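Local coordinates for protein N-acetylgalactosaminyltransferase 7 (Homo sapiens, PDB 6IWR) that belongs to a glycosyltransferase family and combines a GT-A glycosyltransferase domain with a ricin-type beta-trefoil lectin domain, at residues A[294-299]-A[411-416]; A[298-303]-A[403-408]. All blocks are in the same frame, centred on the assembly; numbering follows the deposited sequence.

Interaction 1. Residues A[294-299]-A[411-416]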
loop_
_atom_site.group_PDB
_atom_site.type_symbol
_atom_site.label_atom_id
_atom_site.label_comp_id
_atom_site.label_asym_id
_atom_site.label_seq_id
_atom_site.Cartn_x
_atom_site.Cartn_y
_atom_site.Cartn_z
ATOM N N GLY A 294 -12.452 -24.956 0.261
ATOM C CA GLY A 294 -12.447 -23.789 -0.613
ATOM C C GLY A 294 -13.856 -23.266 -0.864
ATOM O O GLY A 294 -14.810 -24.038 -1.016
ATOM N N ALA A 295 -13.965 -21.944 -0.939
ATOM C CA ALA A 295 -15.247 -21.265 -1.002
ATOM C C ALA A 295 -15.059 -19.963 -1.781
ATOM O O ALA A 295 -14.035 -19.754 -2.441
ATOM C CB ALA A 295 -15.799 -21.047 0.415
ATOM N N TRP A 296 -16.050 -19.077 -1.686
ATOM C CA TRP A 296 -16.056 -17.814 -2.404
ATOM C C TRP A 296 -17.123 -16.936 -1.777
ATOM O O TRP A 296 -18.039 -17.433 -1.126
ATOM C CB TRP A 296 -16.340 -18.031 -3.893
ATOM C CG TRP A 296 -17.638 -18.720 -4.093
ATOM C CD1 TRP A 296 -18.865 -18.133 -4.180
ATOM C CD2 TRP A 296 -17.858 -20.133 -4.194
ATOM N NE1 TRP A 296 -19.840 -19.088 -4.335
ATOM C CE2 TRP A 296 -19.253 -20.327 -4.348
ATOM C CE3 TRP A 296 -17.016 -21.249 -4.174
ATOM C CZ2 TRP A 296 -19.827 -21.595 -4.474
ATOM C CZ3 TRP A 296 -17.581 -22.509 -4.304
ATOM C CH2 TRP A 296 -18.979 -22.670 -4.455
ATOM N N ASP A 297 -16.989 -15.625 -1.965
ATOM C CA ASP A 297 -18.068 -14.684 -1.686
ATOM C C ASP A 297 -18.805 -14.423 -3.003
ATOM O O ASP A 297 -18.431 -14.949 -4.052
ATOM C CB ASP A 297 -17.520 -13.414 -1.010
ATOM C CG ASP A 297 -16.714 -12.514 -1.961
ATOM O OD1 ASP A 297 -16.864 -12.630 -3.198
ATOM O OD2 ASP A 297 -15.925 -11.665 -1.461
ATOM N N TRP A 298 -19.839 -13.590 -2.978
ATOM C CA TRP A 298 -20.714 -13.460 -4.138
ATOM C C TRP A 298 -20.208 -12.470 -5.187
ATOM O O TRP A 298 -20.879 -12.263 -6.210
ATOM C CB TRP A 298 -22.122 -13.131 -3.647
ATOM C CG TRP A 298 -22.496 -14.234 -2.735
ATOM C CD1 TRP A 298 -22.525 -14.214 -1.365
ATOM C CD2 TRP A 298 -22.775 -15.583 -3.118
ATOM N NE1 TRP A 298 -22.852 -15.463 -0.878
ATOM C CE2 TRP A 298 -23.006 -16.317 -1.937
ATOM C CE3 TRP A 298 -22.856 -16.242 -4.354
ATOM C CZ2 TRP A 298 -23.317 -17.659 -1.953
ATOM C CZ3 TRP A 298 -23.184 -17.583 -4.370
ATOM C CH2 TRP A 298 -23.397 -18.280 -3.179
ATOM N N SER A 299 -19.038 -11.877 -4.967
ATOM C CA SER A 299 -18.264 -11.270 -6.043
ATOM C C SER A 299 -17.332 -12.276 -6.696
ATOM O O SER A 299 -16.647 -11.940 -7.674
ATOM C CB SER A 299 -17.459 -10.078 -5.525
ATOM O OG SER A 299 -17.058 -10.311 -4.195
ATOM N N VAL A 411 -23.040 -19.512 -16.976
ATOM C CA VAL A 411 -23.287 -20.891 -17.388
ATOM C C VAL A 411 -23.614 -21.790 -16.191
ATOM O O VAL A 411 -24.345 -22.769 -16.347
ATOM C CB VAL A 411 -22.110 -21.443 -18.233
ATOM C CG1 VAL A 411 -20.818 -20.963 -17.704
ATOM C CG2 VAL A 411 -22.106 -22.973 -18.231
ATOM N N TRP A 412 -23.149 -21.454 -14.985
ATOM C CA TRP A 412 -23.205 -22.393 -13.864
ATOM C C TRP A 412 -24.065 -21.957 -12.688
ATOM O O TRP A 412 -24.606 -22.825 -12.004
ATOM C CB TRP A 412 -21.787 -22.703 -13.347
ATOM C CG TRP A 412 -20.977 -23.464 -14.338
ATOM C CD1 TRP A 412 -19.891 -23.015 -15.054
ATOM C CD2 TRP A 412 -21.221 -24.803 -14.786
ATOM N NE1 TRP A 412 -19.443 -24.014 -15.917
ATOM C CE2 TRP A 412 -20.244 -25.113 -15.764
ATOM C CE3 TRP A 412 -22.187 -25.766 -14.472
ATOM C CZ2 TRP A 412 -20.210 -26.341 -16.413
ATOM C CZ3 TRP A 412 -22.144 -26.993 -15.124
ATOM C CH2 TRP A 412 -21.166 -27.268 -16.077
ATOM N N TRP A 413 -24.214 -20.658 -12.420
ATOM C CA TRP A 413 -24.834 -20.224 -11.169
ATOM C C TRP A 413 -26.354 -20.129 -11.219
ATOM O O TRP A 413 -26.965 -19.838 -10.184
ATOM C CB TRP A 413 -24.303 -18.861 -10.728
ATOM C CG TRP A 413 -22.980 -18.871 -10.048
ATOM C CD1 TRP A 413 -21.973 -19.791 -10.204
ATOM C CD2 TRP A 413 -22.500 -17.904 -9.098
ATOM N NE1 TRP A 413 -20.894 -19.455 -9.410
ATOM C CE2 TRP A 413 -21.185 -18.299 -8.728
ATOM C CE3 TRP A 413 -23.048 -16.747 -8.527
ATOM C CZ2 TRP A 413 -20.419 -17.581 -7.806
ATOM C CZ3 TRP A 413 -22.286 -16.034 -7.617
ATOM C CH2 TRP A 413 -20.981 -16.451 -7.265
ATOM N N ASP A 414 -26.974 -20.337 -12.374
ATOM C CA ASP A 414 -28.422 -20.221 -12.482
ATOM C C ASP A 414 -28.963 -18.989 -11.769
ATOM O O ASP A 414 -28.503 -17.866 -12.008
ATOM C CB ASP A 414 -29.122 -21.450 -11.915
ATOM C CG ASP A 414 -28.580 -22.737 -12.480
ATOM O OD1 ASP A 414 -28.066 -22.710 -13.616
ATOM O OD2 ASP A 414 -28.649 -23.771 -11.773
ATOM N N GLU A 415 -29.948 -19.200 -10.889
ATOM C CA GLU A 415 -30.657 -18.102 -10.252
ATOM C C GLU A 415 -29.671 -17.330 -9.398
ATOM O O GLU A 415 -29.892 -16.157 -9.072
ATOM C CB GLU A 415 -31.844 -18.597 -9.413
ATOM C CG GLU A 415 -31.612 -19.849 -8.571
ATOM C CD GLU A 415 -32.381 -21.054 -9.101
ATOM O OE1 GLU A 415 -32.864 -21.882 -8.282
ATOM O OE2 GLU A 415 -32.513 -21.154 -10.342
ATOM N N TYR A 416 -28.569 -17.972 -9.034
ATOM C CA TYR A 416 -27.608 -17.272 -8.204
ATOM C C TYR A 416 -26.873 -16.171 -8.945
ATOM O O TYR A 416 -26.198 -15.378 -8.280
ATOM C CB TYR A 416 -26.616 -18.255 -7.596
ATOM C CG TYR A 416 -27.196 -18.990 -6.418
ATOM C CD1 TYR A 416 -28.187 -19.965 -6.593
ATOM C CD2 TYR A 416 -26.772 -18.701 -5.123
ATOM C CE1 TYR A 416 -28.734 -20.632 -5.501
ATOM C CE2 TYR A 416 -27.307 -19.351 -4.035
ATOM C CZ TYR A 416 -28.288 -20.320 -4.228
ATOM O OH TYR A 416 -28.826 -20.978 -3.136
#
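Trp-296 and Trp-298, from the end of strand 292-296 and the turn after it, meet Trp-413 and Tyr-416 in a buried aromatic cluster. The strand is the first arm of a beta-hairpin within the glycosyltransferase family 2 region. Its partners come from the chain that leaves helix 400-412.

Trp-296 holds CG between its own backbone N and carbonyl carbon (chi1 58°), and its CB points toward segment 411-416. Its NE1 is 3.8 Å from Trp-413 CZ2. The two side chains run alongside each other in opposite senses, and their rings meet obliquely. Tyr-361 of helix 355-365 meets Trp-296 edge-to-face.

Asp-297 braces the turn through OD1. This oxygen accepts from Ser-299 N at 2.9 Å, an Asx turn, and also from the hydroxyl of Ser-299. Both donors come from the same face of the carboxylate, above its plane. Leu-301 N bonds to Asp-297 OD1 as well. The backbone O of Asp-297 lies near the edge of the Trp-413 ring.

Trp-298 carries the largest share of the contact on its side. The benzo edge of its indole, through CE3 and CZ3, points at one face of Trp-413 in an offset edge-to-face pair. The six-membered rings of Trp-298 and Trp-413 have centroids 5.2 Å apart, with planes at 78°. At the other end, Trp-298 NE1 is bonded to Tyr-465 O.

Trp-413 is also stacked with Phe-450. Its O accepts from Tyr-416 N at 2.7 Å, and the bond closes a tight turn from Trp-413 to Tyr-416. Tyr-416 brings its ring to the benzo side of Trp-298, with planes at 32°. Its OH is bonded to Lys-451 NZ, while its CD2 lies 3.8 Å from Trp-298 CZ3.

Interaction 2. Residues A[298-303]-A[403-408]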
loop_
_atom_site.group_PDB
_atom_site.type_symbol
_atom_site.label_atom_id
_atom_site.label_comp_id
_atom_site.label_asym_id
_atom_site.label_seq_id
_atom_site.Cartn_x
_atom_site.Cartn_y
_atom_site.Cartn_z
ATOM N N TRP A 298 -19.839 -13.590 -2.978
ATOM C CA TRP A 298 -20.714 -13.460 -4.138
ATOM C C TRP A 298 -20.208 -12.470 -5.187
ATOM O O TRP A 298 -20.879 -12.263 -6.210
ATOM C CB TRP A 298 -22.122 -13.131 -3.647
ATOM C CG TRP A 298 -22.496 -14.234 -2.735
ATOM C CD1 TRP A 298 -22.525 -14.214 -1.365
ATOM C CD2 TRP A 298 -22.775 -15.583 -3.118
ATOM N NE1 TRP A 298 -22.852 -15.463 -0.878
ATOM C CE2 TRP A 298 -23.006 -16.317 -1.937
ATOM C CE3 TRP A 298 -22.856 -16.242 -4.354
ATOM C CZ2 TRP A 298 -23.317 -17.659 -1.953
ATOM C CZ3 TRP A 298 -23.184 -17.583 -4.370
ATOM C CH2 TRP A 298 -23.397 -18.280 -3.179
ATOM N N SER A 299 -19.038 -11.877 -4.967
ATOM C CA SER A 299 -18.264 -11.270 -6.043
ATOM C C SER A 299 -17.332 -12.276 -6.696
ATOM O O SER A 299 -16.647 -11.940 -7.674
ATOM C CB SER A 299 -17.459 -10.078 -5.525
ATOM O OG SER A 299 -17.058 -10.311 -4.195
ATOM N N MET A 300 -17.319 -13.502 -6.172
ATOM C CA MET A 300 -16.519 -14.610 -6.675
ATOM C C MET A 300 -15.038 -14.446 -6.338
ATOM O O MET A 300 -14.172 -14.896 -7.084
ATOM C CB MET A 300 -16.704 -14.818 -8.179
ATOM C CG MET A 300 -16.270 -16.212 -8.597
ATOM S SD MET A 300 -16.438 -16.644 -10.340
ATOM C CE MET A 300 -17.956 -17.564 -10.365
ATOM N N LEU A 301 -14.737 -13.807 -5.214
ATOM C CA LEU A 301 -13.390 -13.831 -4.675
ATOM C C LEU A 301 -13.176 -15.111 -3.876
ATOM O O LEU A 301 -14.028 -15.519 -3.077
ATOM C CB LEU A 301 -13.137 -12.614 -3.792
ATOM C CG LEU A 301 -13.278 -11.299 -4.551
ATOM C CD1 LEU A 301 -12.907 -10.169 -3.618
ATOM C CD2 LEU A 301 -12.447 -11.301 -5.853
ATOM N N TRP A 302 -12.033 -15.740 -4.109
ATOM C CA TRP A 302 -11.644 -16.941 -3.397
ATOM C C TRP A 302 -11.626 -16.719 -1.887
ATOM O O TRP A 302 -11.113 -15.709 -1.411
ATOM C CB TRP A 302 -10.263 -17.356 -3.898
ATOM C CG TRP A 302 -9.597 -18.339 -3.048
ATOM C CD1 TRP A 302 -8.607 -18.098 -2.137
ATOM C CD2 TRP A 302 -9.863 -19.740 -3.002
ATOM N NE1 TRP A 302 -8.243 -19.273 -1.535
ATOM C CE2 TRP A 302 -9.003 -20.294 -2.046
ATOM C CE3 TRP A 302 -10.745 -20.583 -3.684
ATOM C CZ2 TRP A 302 -8.996 -21.645 -1.751
ATOM C CZ3 TRP A 302 -10.736 -21.928 -3.385
ATOM C CH2 TRP A 302 -9.866 -22.445 -2.428
ATOM N N LYS A 303 -12.167 -17.681 -1.136
ATOM C CA LYS A 303 -12.255 -17.628 0.320
ATOM C C LYS A 303 -12.062 -19.038 0.879
ATOM O O LYS A 303 -12.309 -20.037 0.192
ATOM C CB LYS A 303 -13.618 -17.088 0.804
ATOM C CG LYS A 303 -13.980 -15.659 0.408
ATOM C CD LYS A 303 -13.185 -14.605 1.161
ATOM C CE LYS A 303 -13.558 -13.194 0.687
ATOM N NZ LYS A 303 -12.656 -12.127 1.253
ATOM N N LYS A 403 -14.799 -10.190 -17.000
ATOM C CA LYS A 403 -15.474 -10.829 -18.090
ATOM C C LYS A 403 -15.447 -12.320 -17.882
ATOM O O LYS A 403 -16.376 -13.022 -18.232
ATOM C CB LYS A 403 -14.731 -10.473 -19.357
ATOM C CG LYS A 403 -15.488 -10.693 -20.639
ATOM C CD LYS A 403 -14.902 -9.803 -21.710
ATOM C CE LYS A 403 -14.908 -8.356 -21.264
ATOM N NZ LYS A 403 -13.753 -7.603 -21.815
ATOM N N ASN A 404 -14.365 -12.811 -17.308
ATOM C CA ASN A 404 -14.283 -14.247 -17.057
ATOM C C ASN A 404 -15.227 -14.676 -15.942
ATOM O O ASN A 404 -15.887 -15.718 -16.048
ATOM C CB ASN A 404 -12.859 -14.642 -16.715
ATOM C CG ASN A 404 -11.960 -14.547 -17.895
ATOM O OD1 ASN A 404 -12.272 -13.876 -18.887
ATOM N ND2 ASN A 404 -10.809 -15.200 -17.805
ATOM N N TYR A 405 -15.301 -13.891 -14.861
ATOM C CA TYR A 405 -16.295 -14.165 -13.834
ATOM C C TYR A 405 -17.683 -14.285 -14.445
ATOM O O TYR A 405 -18.456 -15.176 -14.084
ATOM C CB TYR A 405 -16.269 -13.066 -12.771
ATOM C CG TYR A 405 -14.989 -13.027 -11.956
ATOM C CD1 TYR A 405 -14.152 -14.141 -11.886
ATOM C CD2 TYR A 405 -14.621 -11.885 -11.250
ATOM C CE1 TYR A 405 -12.986 -14.112 -11.146
ATOM C CE2 TYR A 405 -13.459 -11.852 -10.504
ATOM C CZ TYR A 405 -12.645 -12.969 -10.468
ATOM O OH TYR A 405 -11.496 -12.956 -9.728
ATOM N N VAL A 406 -18.009 -13.415 -15.400
ATOM C CA VAL A 406 -19.354 -13.420 -15.967
ATOM C C VAL A 406 -19.607 -14.696 -16.748
ATOM O O VAL A 406 -20.715 -15.237 -16.728
ATOM C CB VAL A 406 -19.577 -12.186 -16.851
ATOM C CG1 VAL A 406 -20.886 -12.348 -17.611
ATOM C CG2 VAL A 406 -19.594 -10.926 -15.989
ATOM N N ARG A 407 -18.611 -15.166 -17.493
ATOM C CA ARG A 407 -18.795 -16.408 -18.230
ATOM C C ARG A 407 -19.085 -17.550 -17.270
ATOM O O ARG A 407 -20.048 -18.304 -17.444
ATOM C CB ARG A 407 -17.565 -16.699 -19.090
ATOM C CG ARG A 407 -17.266 -15.611 -20.133
ATOM C CD ARG A 407 -16.063 -15.956 -20.966
ATOM N NE ARG A 407 -16.215 -17.256 -21.601
ATOM C CZ ARG A 407 -16.877 -17.465 -22.741
ATOM N NH1 ARG A 407 -17.476 -16.463 -23.365
ATOM N NH2 ARG A 407 -16.970 -18.685 -23.258
ATOM N N VAL A 408 -18.297 -17.658 -16.210
ATOM C CA VAL A 408 -18.512 -18.742 -15.262
ATOM C C VAL A 408 -19.908 -18.664 -14.676
ATOM O O VAL A 408 -20.632 -19.667 -14.625
ATOM C CB VAL A 408 -17.445 -18.719 -14.159
ATOM C CG1 VAL A 408 -17.715 -19.847 -13.156
ATOM C CG2 VAL A 408 -16.066 -18.864 -14.783
#
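Met-300 places CG opposite its backbone N (chi1 -161°), continues straight through chi2 and bends at chi3 (-99°). This carries SD and CE across to helix 400-412. Tyr-405 has its CG beside its own backbone N, and its CB points toward the hairpin turn. The result is a Met-aromatic contact between the hairpin turn and one side of the helix.

Met-300 SD lies 3.7 Å from Tyr-405 CD1. Met-300 SD is 4.6 Å from the centroid of the Tyr-405 ring, oblique to it at 45° off the normal. The methyl goes further along the helix: Met-300 CE meets Val-408 CG1 at 3.6 Å. Tyr-405 and Val-408, three residues apart, both face the turn. Phe-357 and Tyr-361 of helix 355-365 also touch Met-300.

The backbone of the turn takes part too. The O of Met-300 lies over one face of the Tyr-405 ring, 4.2 Å from Tyr-405 CZ. Ser-299 O comes near the same ring and is hydrogen-bonded to Arg-424 NH1. At the far end of the ring, the exposed Leu-301 brings its CD2 to 4.3 Å from Tyr-405 OH.

Both interactions tie one hairpin, strands 292-296 and 302-306, to helix 400-412 and the chain just after it. Their ranges overlap at Trp-298 and Ser-299, but Trp-298 works in interaction 1 and Ser-299 in interaction 2. Interaction 1 joins the first arm and the start of the turn to Trp-413 and Tyr-416. Interaction 2 joins the rest of the turn to the body of the helix. Both are buried; interaction 1 is built from aromatic rings, and only in interaction 2 is a touching residue, Leu-301, exposed. Interaction 2 relies on the methionine sulfur and two backbone oxygens at the Tyr-405 ring, and on a methyl contact with Val-408. Neither has a hydrogen bond across its segments. Tyr-361 borders both.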